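Local coordinates for protein putative polyketide synthase (Brevibacillus brevis, PDB 6HP2) that forms the O-methyltransferase domain of a trans-AT polyketide synthase, binds S-adenosyl-L-homocysteine, and probably serves in the biosynthesis of the antibiotic bacillaene, at residues Glu42-Phe50 and Val76-Arg84; Arg84-Phe93 and Glu322-Lys333. All blocks are in the same frame, centred on the assembly; numbering follows the deposited sequence.

How the contacts relate
From the N terminus of the model, the loop Glu42-Phe50 comes first. Contact 1 lays it on the middle of helix 70-88, closing a short loop of 25 residues that includes helix 59-64. Contact 2 opens where contact 1 ends, at the shared Arg84, and encloses every strand of the methyltransferase sheet before the chain returns through helix 316-326 and its trailing loop. The two contacts therefore follow one another in series, neither nested nor crossed, with centres about 15 Å apart. They meet where Val81 packs on Pro332 and Lys333. Helix 70-88 thus links the loop that binds S-adenosyl-L-homocysteine to the segment after the last helix.

Contact 1. Residues Glu42-Phe50 and Val76-Arg84; sequences EDYLTVCPF and VREKQVEMR. With SAH (S-adenosyl-L-homocysteine), chain B.
The irregular chain of Glu42-Phe50 passes over one side of helix 70-88, closest where Cys48 CA lies 5.1 Å from Gln80 CA. With CG beside the backbone N (chi1 -70°) and the chain extended beyond it, Gln80 points at the loop, and its NE2 donates to Thr46 O at 2.9 Å and, weakly, to Tyr44 O; one amide nitrogen thereby reaches two carbonyls two residues apart. Nearer the start, Arg77 stretches out so that its NH2 meets Glu42 O at 2.8 Å, the donor standing 35° out of the carbonyl plane, while NE adds a weak second bond to the same oxygen. Helix 70-88 precedes the Rossmann-like sheet of a class I methyltransferase, and here the loop helps to wall the S-adenosyl-L-homocysteine pocket: Leu45 N points almost straight (176°) at the ligand O, 2.9 Å away. CD1 of the obliquely turned Tyr44 ring lies over one face of the Arg84 guanidinium, at a spacing that is doubtful in the model; the Tyr44 OH bonds to Gln112. Arg84 NH1 makes a weak bond to Thr46 OG1 in the guanidinium plane, and NE pairs with Asp109. Further along, Cys48 SG packs on Val76 CG1 at 3.8 Å, and Pro49 CD rests on Met83 CB at 3.8 Å. A water donates to both Pro49 O and Glu82 OE2, the latter also bonded to Tyr316.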
loop_
_atom_site.group_PDB
_atom_site.type_symbol
_atom_site.label_atom_id
_atom_site.label_comp_id
_atom_site.label_asym_id
_atom_site.label_seq_id
_atom_site.Cartn_x
_atom_site.Cartn_y
_atom_site.Cartn_z
ATOM N N GLU A 42 -9.287 -3.603 -12.417
ATOM C CA GLU A 42 -9.743 -4.487 -11.354
ATOM C C GLU A 42 -8.557 -5.263 -10.764
ATOM O O GLU A 42 -8.725 -6.362 -10.234
ATOM C CB GLU A 42 -10.817 -5.446 -11.869
ATOM C CG GLU A 42 -10.377 -6.357 -13.007
ATOM C CD GLU A 42 -10.151 -5.615 -14.312
ATOM O OE1 GLU A 42 -10.863 -4.620 -14.570
ATOM O OE2 GLU A 42 -9.248 -6.026 -15.070
ATOM N N ASP A 43 -7.366 -4.665 -10.822
ATOM C CA ASP A 43 -6.167 -5.333 -10.415
ATOM C C ASP A 43 -5.302 -4.400 -9.559
ATOM O O ASP A 43 -5.460 -3.170 -9.474
ATOM C CB ASP A 43 -5.361 -5.892 -11.615
ATOM C CG ASP A 43 -4.911 -4.832 -12.570
ATOM O OD1 ASP A 43 -5.716 -3.947 -12.897
ATOM O OD2 ASP A 43 -3.751 -4.901 -13.024
ATOM N N TYR A 44 -4.440 -5.049 -8.867
ATOM C CA TYR A 44 -3.594 -4.475 -7.835
ATOM C C TYR A 44 -2.153 -4.697 -8.230
ATOM O O TYR A 44 -1.816 -5.773 -8.704
ATOM C CB TYR A 44 -3.870 -5.119 -6.490
ATOM C CG TYR A 44 -5.317 -4.994 -6.046
ATOM C CD1 TYR A 44 -5.841 -3.785 -5.586
ATOM C CD2 TYR A 44 -6.119 -6.125 -6.007
ATOM C CE1 TYR A 44 -7.177 -3.702 -5.167
ATOM C CE2 TYR A 44 -7.417 -6.073 -5.597
ATOM C CZ TYR A 44 -7.956 -4.863 -5.177
ATOM O OH TYR A 44 -9.246 -4.809 -4.762
ATOM N N LEU A 45 -1.313 -3.672 -8.035
ATOM C CA LEU A 45 0.105 -3.732 -8.399
ATOM C C LEU A 45 0.999 -3.947 -7.177
ATOM O O LEU A 45 2.075 -3.360 -7.068
ATOM C CB LEU A 45 0.510 -2.460 -9.122
ATOM C CG LEU A 45 -0.397 -2.050 -10.317
ATOM C CD1 LEU A 45 0.111 -0.755 -10.912
ATOM C CD2 LEU A 45 -0.461 -3.167 -11.314
ATOM N N THR A 46 0.592 -4.797 -6.261
ATOM C CA THR A 46 1.341 -5.043 -5.021
ATOM C C THR A 46 1.564 -6.540 -4.802
ATOM O O THR A 46 0.880 -7.386 -5.380
ATOM C CB THR A 46 0.550 -4.497 -3.825
ATOM O OG1 THR A 46 -0.710 -5.180 -3.780
ATOM C CG2 THR A 46 0.277 -2.988 -4.003
ATOM N N VAL A 47 2.496 -6.866 -3.926
ATOM C CA VAL A 47 2.643 -8.235 -3.456
ATOM C C VAL A 47 1.494 -8.507 -2.492
ATOM O O VAL A 47 0.624 -7.653 -2.289
ATOM C CB VAL A 47 4.033 -8.422 -2.822
ATOM C CG1 VAL A 47 5.087 -8.198 -3.899
ATOM C CG2 VAL A 47 4.208 -7.432 -1.661
ATOM N N CYS A 48 1.449 -9.708 -1.945
ATOM C CA CYS A 48 0.302 -10.175 -1.183
ATOM C C CYS A 48 0.810 -11.169 -0.162
ATOM O O CYS A 48 1.858 -11.796 -0.366
ATOM C CB CYS A 48 -0.757 -10.838 -2.088
ATOM S SG CYS A 48 -0.280 -12.441 -2.845
ATOM N N PRO A 49 0.084 -11.346 0.953
ATOM C CA PRO A 49 0.541 -12.235 2.019
ATOM C C PRO A 49 0.026 -13.674 1.981
ATOM O O PRO A 49 -1.180 -13.851 1.868
ATOM C CB PRO A 49 -0.085 -11.587 3.245
ATOM C CG PRO A 49 -1.412 -11.176 2.740
ATOM C CD PRO A 49 -1.100 -10.594 1.391
ATOM N N PHE A 50 0.909 -14.679 1.982
ATOM C CA PHE A 50 0.537 -16.089 2.091
ATOM C C PHE A 50 0.731 -16.516 3.543
ATOM O O PHE A 50 1.791 -16.263 4.107
ATOM C CB PHE A 50 1.397 -16.971 1.221
ATOM C CG PHE A 50 0.944 -17.058 -0.236
ATOM C CD1 PHE A 50 0.058 -16.162 -0.753
ATOM C CD2 PHE A 50 1.456 -18.028 -1.078
ATOM C CE1 PHE A 50 -0.358 -16.249 -2.067
ATOM C CE2 PHE A 50 1.076 -18.088 -2.383
ATOM C CZ PHE A 50 0.145 -17.189 -2.878
ATOM N N VAL A 76 -4.241 -15.262 -5.906
ATOM C CA VAL A 76 -3.415 -14.112 -5.562
ATOM C C VAL A 76 -4.295 -12.929 -5.267
ATOM O O VAL A 76 -4.121 -12.235 -4.254
ATOM C CB VAL A 76 -2.407 -13.802 -6.695
ATOM C CG1 VAL A 76 -1.672 -12.527 -6.413
ATOM C CG2 VAL A 76 -1.417 -14.999 -6.802
ATOM N N ARG A 77 -5.294 -12.721 -6.114
ATOM C CA ARG A 77 -6.185 -11.585 -5.942
ATOM C C ARG A 77 -6.896 -11.628 -4.598
ATOM O O ARG A 77 -7.083 -10.599 -3.949
ATOM C CB ARG A 77 -7.192 -11.562 -7.058
ATOM C CG ARG A 77 -7.989 -10.232 -7.108
ATOM C CD ARG A 77 -9.018 -10.278 -8.248
ATOM N NE ARG A 77 -9.475 -8.945 -8.636
ATOM C CZ ARG A 77 -10.364 -8.223 -7.956
ATOM N NH1 ARG A 77 -10.894 -8.693 -6.834
ATOM N NH2 ARG A 77 -10.722 -7.024 -8.393
ATOM N N GLU A 78 -7.344 -12.807 -4.190
ATOM C CA GLU A 78 -7.984 -12.939 -2.885
ATOM C C GLU A 78 -7.071 -12.498 -1.750
ATOM O O GLU A 78 -7.555 -11.971 -0.750
ATOM C CB GLU A 78 -8.447 -14.397 -2.663
ATOM C CG GLU A 78 -9.572 -14.841 -3.578
ATOM C CD GLU A 78 -9.952 -16.304 -3.369
ATOM O OE1 GLU A 78 -9.180 -17.040 -2.722
ATOM O OE2 GLU A 78 -11.024 -16.712 -3.852
ATOM N N LYS A 79 -5.772 -12.805 -1.830
ATOM C CA LYS A 79 -4.850 -12.385 -0.795
ATOM C C LYS A 79 -4.579 -10.906 -0.869
ATOM O O LYS A 79 -4.371 -10.262 0.163
ATOM C CB LYS A 79 -3.552 -13.204 -0.897
ATOM C CG LYS A 79 -3.836 -14.743 -0.765
ATOM C CD LYS A 79 -4.430 -14.990 0.638
ATOM C CE LYS A 79 -4.438 -16.481 0.987
ATOM N NZ LYS A 79 -5.643 -17.182 0.488
ATOM N N GLN A 80 -4.566 -10.347 -2.062
ATOM C CA GLN A 80 -4.475 -8.888 -2.203
ATOM C C GLN A 80 -5.671 -8.204 -1.576
ATOM O O GLN A 80 -5.531 -7.163 -0.921
ATOM C CB GLN A 80 -4.373 -8.522 -3.687
ATOM C CG GLN A 80 -3.019 -8.954 -4.255
ATOM C CD GLN A 80 -2.901 -8.691 -5.692
ATOM O OE1 GLN A 80 -3.795 -9.047 -6.456
ATOM N NE2 GLN A 80 -1.811 -8.046 -6.092
ATOM N N VAL A 81 -6.860 -8.772 -1.775
ATOM C CA VAL A 81 -8.033 -8.232 -1.125
ATOM C C VAL A 81 -7.921 -8.404 0.395
ATOM O O VAL A 81 -8.290 -7.520 1.159
ATOM C CB VAL A 81 -9.285 -8.918 -1.680
ATOM C CG1 VAL A 81 -10.477 -8.577 -0.808
ATOM C CG2 VAL A 81 -9.523 -8.491 -3.195
ATOM N N GLU A 82 -7.519 -9.579 0.844
ATOM C CA GLU A 82 -7.477 -9.839 2.283
ATOM C C GLU A 82 -6.592 -8.811 2.979
ATOM O O GLU A 82 -6.948 -8.262 4.024
ATOM C CB GLU A 82 -6.944 -11.245 2.523
ATOM C CG GLU A 82 -6.722 -11.569 4.043
ATOM C CD GLU A 82 -5.838 -12.800 4.213
ATOM O OE1 GLU A 82 -6.420 -13.897 4.185
ATOM O OE2 GLU A 82 -4.571 -12.662 4.329
ATOM N N MET A 83 -5.411 -8.564 2.425
ATOM C CA MET A 83 -4.489 -7.606 3.032
ATOM C C MET A 83 -5.093 -6.215 3.125
ATOM O O MET A 83 -4.953 -5.524 4.135
ATOM C CB MET A 83 -3.201 -7.538 2.239
ATOM C CG MET A 83 -2.188 -6.562 2.834
ATOM S SD MET A 83 -0.532 -6.706 2.044
ATOM C CE MET A 83 -0.825 -6.232 0.367
ATOM N N ARG A 84 -5.722 -5.760 2.062
ATOM C CA ARG A 84 -6.417 -4.468 2.102
ATOM C C ARG A 84 -7.544 -4.463 3.124
ATOM O O ARG A 84 -7.783 -3.445 3.775
ATOM C CB ARG A 84 -6.932 -4.147 0.700
ATOM C CG ARG A 84 -5.825 -3.692 -0.224
ATOM C CD ARG A 84 -6.349 -3.590 -1.677
ATOM N NE ARG A 84 -5.453 -2.776 -2.499
ATOM C CZ ARG A 84 -4.285 -3.208 -2.980
ATOM N NH1 ARG A 84 -3.829 -4.445 -2.685
ATOM N NH2 ARG A 84 -3.575 -2.390 -3.720
HETATM N N SAH B . -1.627 1.673 -4.849
HETATM C CA SAH B . -1.760 0.965 -6.118
HETATM C CB SAH B . -0.504 1.079 -6.972
HETATM C CG SAH B . 0.808 0.797 -6.261
HETATM S SD SAH B . 2.192 0.764 -7.438
HETATM C C SAH B . -2.090 -0.475 -5.810
HETATM O O SAH B . -2.281 -1.279 -6.722
HETATM O OXT SAH B . -2.181 -0.832 -4.640
HETATM C "C5'" SAH B . 2.896 2.377 -7.026
HETATM C "C4'" SAH B . 2.010 3.533 -7.485
HETATM O "O4'" SAH B . 2.573 4.766 -6.983
HETATM C "C3'" SAH B . 2.045 3.705 -9.040
HETATM O "O3'" SAH B . 0.684 3.979 -9.406
HETATM C "C2'" SAH B . 2.938 4.913 -9.314
HETATM O "O2'" SAH B . 2.617 5.644 -10.461
HETATM C "C1'" SAH B . 2.689 5.726 -8.024
HETATM N N9 SAH B . 3.702 6.724 -7.687
HETATM C C8 SAH B . 5.040 6.540 -7.484
HETATM N N7 SAH B . 5.564 7.748 -7.253
HETATM C C5 SAH B . 4.573 8.671 -7.248
HETATM C C6 SAH B . 4.538 10.049 -7.068
HETATM N N6 SAH B . 5.602 10.792 -6.770
HETATM N N1 SAH B . 3.334 10.690 -7.115
HETATM C C2 SAH B . 2.175 10.009 -7.439
HETATM N N3 SAH B . 2.230 8.655 -7.647
HETATM C C4 SAH B . 3.406 8.018 -7.596
HETATM O O HOH W 1 -2.705 -14.425 3.805
#

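Contact 2. Residues Arg84-Phe93 and Glu322-Lys333; sequences RQVLFCKENF and EMINSGYIPYPK. With SAH (S-adenosyl-L-homocysteine), chain B.
The hydroxyl of Tyr328 is gripped from two directions: it donates to Glu91 O at 2.7 Å, on a lone pair in the carbonyl plane, and accepts from a water 2.8 Å from Tyr328 OH that in turn takes the N-H of Phe93. The edge of the Tyr328 ring also lies beside Cys89 O, which a second water links to Tyr328 O and Ser326 OG. That serine hydroxyl accepts from Tyr328 N, an ST turn that leads the chain out of helix 316-326. From helix 70-88, the extended chain of Gln85 reaches the loop, and its NE2 donates to Pro332 O at 3.0 Å (164°); Pro332 O lies in the plane of the Gln85 amide, whereas NE2 stands well above the plane of the Pro332 carbonyl. Ile329 CG2 presses on the same amide, 3.4 Å from Gln85 CD. Tyr331 O meets the CA-H of Gln85 at 3.4 Å (measured to CA) and accepts a hydrogen bond from a water that also donates to Gln85 O. In this way the loop after the last helix is fastened to the C-terminal end of helix 70-88 and the type I turn Phe88-Glu91, beside the Rossmann-like sheet, whose strands 164-170 and 194-203 touch Phe88. Tyr331, with CG anti to its N (chi1 179°), lies alongside Phe88 and turns its edge to that ring's face, a T-shaped pair with centroids 4.9 Å apart and planes at 86°. Phe93 joins the aromatic cluster obliquely, its CZ 3.6 Å from Tyr331 CB, and Pro332, after a cis peptide bond, sets its CB over the centre of one face of the Tyr331 ring. The Tyr331 hydroxyl bonds to Asp109, the partner of Arg84. On helix 316-326, Met323 SD packs 3.7 Å from Cys89 CB.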
loop_
_atom_site.group_PDB
_atom_site.type_symbol
_atom_site.label_atom_id
_atom_site.label_comp_id
_atom_site.label_asym_id
_atom_site.label_seq_id
_atom_site.Cartn_x
_atom_site.Cartn_y
_atom_site.Cartn_z
ATOM N N ARG A 84 -5.722 -5.760 2.062
ATOM C CA ARG A 84 -6.417 -4.468 2.102
ATOM C C ARG A 84 -7.544 -4.463 3.124
ATOM O O ARG A 84 -7.783 -3.445 3.775
ATOM C CB ARG A 84 -6.932 -4.147 0.700
ATOM C CG ARG A 84 -5.825 -3.692 -0.224
ATOM C CD ARG A 84 -6.349 -3.590 -1.677
ATOM N NE ARG A 84 -5.453 -2.776 -2.499
ATOM C CZ ARG A 84 -4.285 -3.208 -2.980
ATOM N NH1 ARG A 84 -3.829 -4.445 -2.685
ATOM N NH2 ARG A 84 -3.575 -2.390 -3.720
ATOM N N GLN A 85 -8.239 -5.594 3.297
ATOM C CA GLN A 85 -9.278 -5.639 4.314
ATOM C C GLN A 85 -8.688 -5.404 5.696
ATOM O O GLN A 85 -9.286 -4.710 6.532
ATOM C CB GLN A 85 -10.033 -6.979 4.317
ATOM C CG GLN A 85 -10.892 -7.206 3.042
ATOM C CD GLN A 85 -11.501 -8.570 3.011
ATOM O OE1 GLN A 85 -10.947 -9.501 3.587
ATOM N NE2 GLN A 85 -12.645 -8.713 2.345
ATOM N N VAL A 86 -7.530 -5.997 5.968
ATOM C CA VAL A 86 -6.878 -5.762 7.263
ATOM C C VAL A 86 -6.491 -4.299 7.369
ATOM O O VAL A 86 -6.621 -3.692 8.410
ATOM C CB VAL A 86 -5.669 -6.692 7.469
ATOM C CG1 VAL A 86 -4.926 -6.387 8.835
ATOM C CG2 VAL A 86 -6.167 -8.185 7.518
ATOM N N LEU A 87 -6.041 -3.698 6.283
ATOM C CA LEU A 87 -5.625 -2.298 6.371
ATOM C C LEU A 87 -6.808 -1.397 6.703
ATOM O O LEU A 87 -6.673 -0.440 7.482
ATOM C CB LEU A 87 -5.004 -1.846 5.021
ATOM C CG LEU A 87 -4.518 -0.393 4.916
ATOM C CD1 LEU A 87 -3.293 -0.207 5.781
ATOM C CD2 LEU A 87 -4.201 -0.088 3.428
ATOM N N PHE A 88 -7.958 -1.657 6.063
ATOM C CA PHE A 88 -9.117 -0.790 6.147
ATOM C C PHE A 88 -10.089 -1.127 7.298
ATOM O O PHE A 88 -11.100 -0.423 7.470
ATOM C CB PHE A 88 -9.874 -0.796 4.820
ATOM C CG PHE A 88 -9.200 0.038 3.696
ATOM C CD1 PHE A 88 -9.348 1.405 3.641
ATOM C CD2 PHE A 88 -8.494 -0.586 2.679
ATOM C CE1 PHE A 88 -8.786 2.150 2.669
ATOM C CE2 PHE A 88 -7.904 0.142 1.675
ATOM C CZ PHE A 88 -8.043 1.526 1.662
ATOM N N CYS A 89 -9.849 -2.172 8.068
ATOM C CA CYS A 89 -10.943 -2.749 8.866
ATOM C C CYS A 89 -11.259 -2.005 10.165
ATOM O O CYS A 89 -12.185 -2.438 10.895
ATOM C CB CYS A 89 -10.657 -4.210 9.204
ATOM S SG CYS A 89 -9.394 -4.464 10.475
ATOM N N LYS A 90 -10.554 -0.898 10.463
ATOM C CA LYS A 90 -10.891 -0.046 11.606
ATOM C C LYS A 90 -11.590 1.244 11.175
ATOM O O LYS A 90 -11.897 2.059 12.003
ATOM C CB LYS A 90 -9.642 0.339 12.437
ATOM C CG LYS A 90 -8.906 -0.856 13.000
ATOM C CD LYS A 90 -9.690 -1.599 14.029
ATOM C CE LYS A 90 -8.880 -2.813 14.594
ATOM N NZ LYS A 90 -7.625 -2.412 15.273
ATOM N N GLU A 91 -11.807 1.467 9.895
ATOM C CA GLU A 91 -12.368 2.710 9.403
ATOM C C GLU A 91 -13.881 2.619 9.364
ATOM O O GLU A 91 -14.448 1.541 9.185
ATOM C CB GLU A 91 -11.814 2.990 8.008
ATOM C CG GLU A 91 -10.292 2.874 7.984
ATOM C CD GLU A 91 -9.611 3.632 9.147
ATOM O OE1 GLU A 91 -9.946 4.835 9.343
ATOM O OE2 GLU A 91 -8.749 3.009 9.870
ATOM N N ASN A 92 -14.522 3.740 9.608
ATOM C CA ASN A 92 -15.975 3.893 9.506
ATOM C C ASN A 92 -16.250 4.662 8.219
ATOM O O ASN A 92 -16.068 5.894 8.167
ATOM C CB ASN A 92 -16.547 4.631 10.720
ATOM C CG ASN A 92 -18.028 4.820 10.625
ATOM O OD1 ASN A 92 -18.579 4.668 9.575
ATOM N ND2 ASN A 92 -18.679 5.170 11.732
ATOM N N PHE A 93 -16.657 3.938 7.166
ATOM C CA PHE A 93 -16.838 4.606 5.883
ATOM C C PHE A 93 -18.120 5.432 5.862
ATOM O O PHE A 93 -18.289 6.288 4.981
ATOM C CB PHE A 93 -16.864 3.597 4.741
ATOM C CG PHE A 93 -15.542 3.101 4.364
ATOM C CD1 PHE A 93 -14.928 2.090 5.089
ATOM C CD2 PHE A 93 -14.888 3.602 3.249
ATOM C CE1 PHE A 93 -13.688 1.610 4.741
ATOM C CE2 PHE A 93 -13.630 3.103 2.911
ATOM C CZ PHE A 93 -13.041 2.112 3.648
ATOM N N GLU A 322 -7.969 -11.071 14.395
ATOM C CA GLU A 322 -8.801 -10.095 15.102
ATOM C C GLU A 322 -9.887 -9.563 14.178
ATOM O O GLU A 322 -11.044 -9.447 14.546
ATOM C CB GLU A 322 -7.944 -8.937 15.626
ATOM C CG GLU A 322 -8.719 -7.862 16.407
ATOM C CD GLU A 322 -7.904 -6.607 16.664
ATOM O OE1 GLU A 322 -7.837 -6.175 17.823
ATOM O OE2 GLU A 322 -7.348 -6.026 15.715
ATOM N N MET A 323 -9.528 -9.200 12.957
ATOM C CA MET A 323 -10.541 -8.779 11.984
ATOM C C MET A 323 -11.630 -9.817 11.774
ATOM O O MET A 323 -12.823 -9.506 11.846
ATOM C CB MET A 323 -9.858 -8.431 10.645
ATOM C CG MET A 323 -10.825 -7.949 9.640
ATOM S SD MET A 323 -10.093 -7.650 8.017
ATOM C CE MET A 323 -10.136 -9.353 7.513
ATOM N N ILE A 324 -11.249 -11.048 11.476
ATOM C CA ILE A 324 -12.245 -12.098 11.256
ATOM C C ILE A 324 -13.118 -12.287 12.489
ATOM O O ILE A 324 -14.344 -12.427 12.390
ATOM C CB ILE A 324 -11.543 -13.406 10.846
ATOM C CG1 ILE A 324 -10.863 -13.218 9.475
ATOM C CG2 ILE A 324 -12.510 -14.567 10.841
ATOM C CD1 ILE A 324 -9.946 -14.365 9.105
ATOM N N ASN A 325 -12.510 -12.290 13.659
ATOM C CA ASN A 325 -13.279 -12.454 14.887
ATOM C C ASN A 325 -14.232 -11.284 15.144
ATOM O O ASN A 325 -15.294 -11.489 15.712
ATOM C CB ASN A 325 -12.323 -12.603 16.076
ATOM C CG ASN A 325 -13.052 -12.837 17.386
ATOM O OD1 ASN A 325 -12.979 -12.032 18.315
ATOM N ND2 ASN A 325 -13.776 -13.947 17.457
ATOM N N SER A 326 -13.881 -10.062 14.740
ATOM C CA SER A 326 -14.815 -8.943 14.919
ATOM C C SER A 326 -15.996 -9.066 13.974
ATOM O O SER A 326 -17.069 -8.521 14.240
ATOM C CB SER A 326 -14.124 -7.602 14.654
ATOM O OG SER A 326 -13.961 -7.403 13.235
ATOM N N GLY A 327 -15.809 -9.715 12.834
ATOM C CA GLY A 327 -16.838 -9.758 11.789
ATOM C C GLY A 327 -17.036 -8.462 11.013
ATOM O O GLY A 327 -17.938 -8.390 10.166
ATOM N N TYR A 328 -16.245 -7.439 11.283
ATOM C CA TYR A 328 -16.399 -6.136 10.648
ATOM C C TYR A 328 -15.328 -5.961 9.582
ATOM O O TYR A 328 -14.128 -5.814 9.895
ATOM C CB TYR A 328 -16.302 -5.022 11.673
ATOM C CG TYR A 328 -16.431 -3.646 11.062
ATOM C CD1 TYR A 328 -17.643 -3.214 10.480
ATOM C CD2 TYR A 328 -15.410 -2.765 11.147
ATOM C CE1 TYR A 328 -17.771 -1.950 9.966
ATOM C CE2 TYR A 328 -15.526 -1.479 10.667
ATOM C CZ TYR A 328 -16.720 -1.073 10.071
ATOM O OH TYR A 328 -16.812 0.179 9.529
ATOM N N ILE A 329 -15.766 -5.928 8.326
ATOM C CA ILE A 329 -14.819 -5.927 7.205
ATOM C C ILE A 329 -15.428 -4.984 6.185
ATOM O O ILE A 329 -16.131 -5.436 5.289
ATOM C CB ILE A 329 -14.599 -7.321 6.604
ATOM C CG1 ILE A 329 -14.088 -8.278 7.643
ATOM C CG2 ILE A 329 -13.527 -7.258 5.438
ATOM C CD1 ILE A 329 -14.011 -9.746 7.210
ATOM N N PRO A 330 -15.234 -3.672 6.287
ATOM C CA PRO A 330 -16.026 -2.750 5.432
ATOM C C PRO A 330 -15.510 -2.592 3.994
ATOM O O PRO A 330 -16.246 -2.075 3.129
ATOM C CB PRO A 330 -15.910 -1.395 6.163
ATOM C CG PRO A 330 -14.606 -1.506 6.919
ATOM C CD PRO A 330 -14.494 -2.981 7.334
ATOM N N TYR A 331 -14.280 -2.978 3.708
ATOM C CA TYR A 331 -13.692 -2.684 2.397
ATOM C C TYR A 331 -12.359 -3.383 2.250
ATOM O O TYR A 331 -11.592 -3.366 3.192
ATOM C CB TYR A 331 -13.470 -1.159 2.228
ATOM C CG TYR A 331 -12.835 -0.920 0.879
ATOM C CD1 TYR A 331 -13.589 -0.878 -0.275
ATOM C CD2 TYR A 331 -11.477 -0.789 0.789
ATOM C CE1 TYR A 331 -12.968 -0.725 -1.514
ATOM C CE2 TYR A 331 -10.839 -0.658 -0.431
ATOM C CZ TYR A 331 -11.587 -0.641 -1.577
ATOM O OH TYR A 331 -10.936 -0.525 -2.763
ATOM N N PRO A 332 -12.034 -3.984 1.109
ATOM C CA PRO A 332 -12.919 -4.266 -0.035
ATOM C C PRO A 332 -13.759 -5.483 0.263
ATOM O O PRO A 332 -13.619 -6.040 1.334
ATOM C CB PRO A 332 -11.956 -4.549 -1.201
ATOM C CG PRO A 332 -10.559 -4.328 -0.689
ATOM C CD PRO A 332 -10.629 -4.365 0.828
ATOM N N LYS A 333 -14.596 -5.895 -0.680
ATOM C CA LYS A 333 -15.299 -7.172 -0.650
ATOM C C LYS A 333 -14.596 -8.160 -1.579
ATOM O O LYS A 333 -14.003 -7.774 -2.588
ATOM C CB LYS A 333 -16.763 -7.001 -1.082
ATOM C CG LYS A 333 -17.501 -5.874 -0.370
ATOM C CD LYS A 333 -17.624 -6.105 1.137
ATOM C CE LYS A 333 -18.310 -4.924 1.835
ATOM N NZ LYS A 333 -18.805 -5.205 3.235
HETATM N N SAH B . -1.627 1.673 -4.849
HETATM C CA SAH B . -1.760 0.965 -6.118
HETATM C CB SAH B . -0.504 1.079 -6.972
HETATM C CG SAH B . 0.808 0.797 -6.261
HETATM S SD SAH B . 2.192 0.764 -7.438
HETATM C C SAH B . -2.090 -0.475 -5.810
HETATM O O SAH B . -2.281 -1.279 -6.722
HETATM O OXT SAH B . -2.181 -0.832 -4.640
HETATM C "C5'" SAH B . 2.896 2.377 -7.026
HETATM C "C4'" SAH B . 2.010 3.533 -7.485
HETATM O "O4'" SAH B . 2.573 4.766 -6.983
HETATM C "C3'" SAH B . 2.045 3.705 -9.040
HETATM O "O3'" SAH B . 0.684 3.979 -9.406
HETATM C "C2'" SAH B . 2.938 4.913 -9.314
HETATM O "O2'" SAH B . 2.617 5.644 -10.461
HETATM C "C1'" SAH B . 2.689 5.726 -8.024
HETATM N N9 SAH B . 3.702 6.724 -7.687
HETATM C C8 SAH B . 5.040 6.540 -7.484
HETATM N N7 SAH B . 5.564 7.748 -7.253
HETATM C C5 SAH B . 4.573 8.671 -7.248
HETATM C C6 SAH B . 4.538 10.049 -7.068
HETATM N N6 SAH B . 5.602 10.792 -6.770
HETATM N N1 SAH B . 3.334 10.690 -7.115
HETATM C C2 SAH B . 2.175 10.009 -7.439
HETATM N N3 SAH B . 2.230 8.655 -7.647
HETATM C C4 SAH B . 3.406 8.018 -7.596
HETATM O O HOH W 2 -11.876 -3.763 5.754
HETATM O O HOH W 3 -12.593 -4.854 12.260
HETATM O O HOH W 4 -17.964 1.534 7.397
#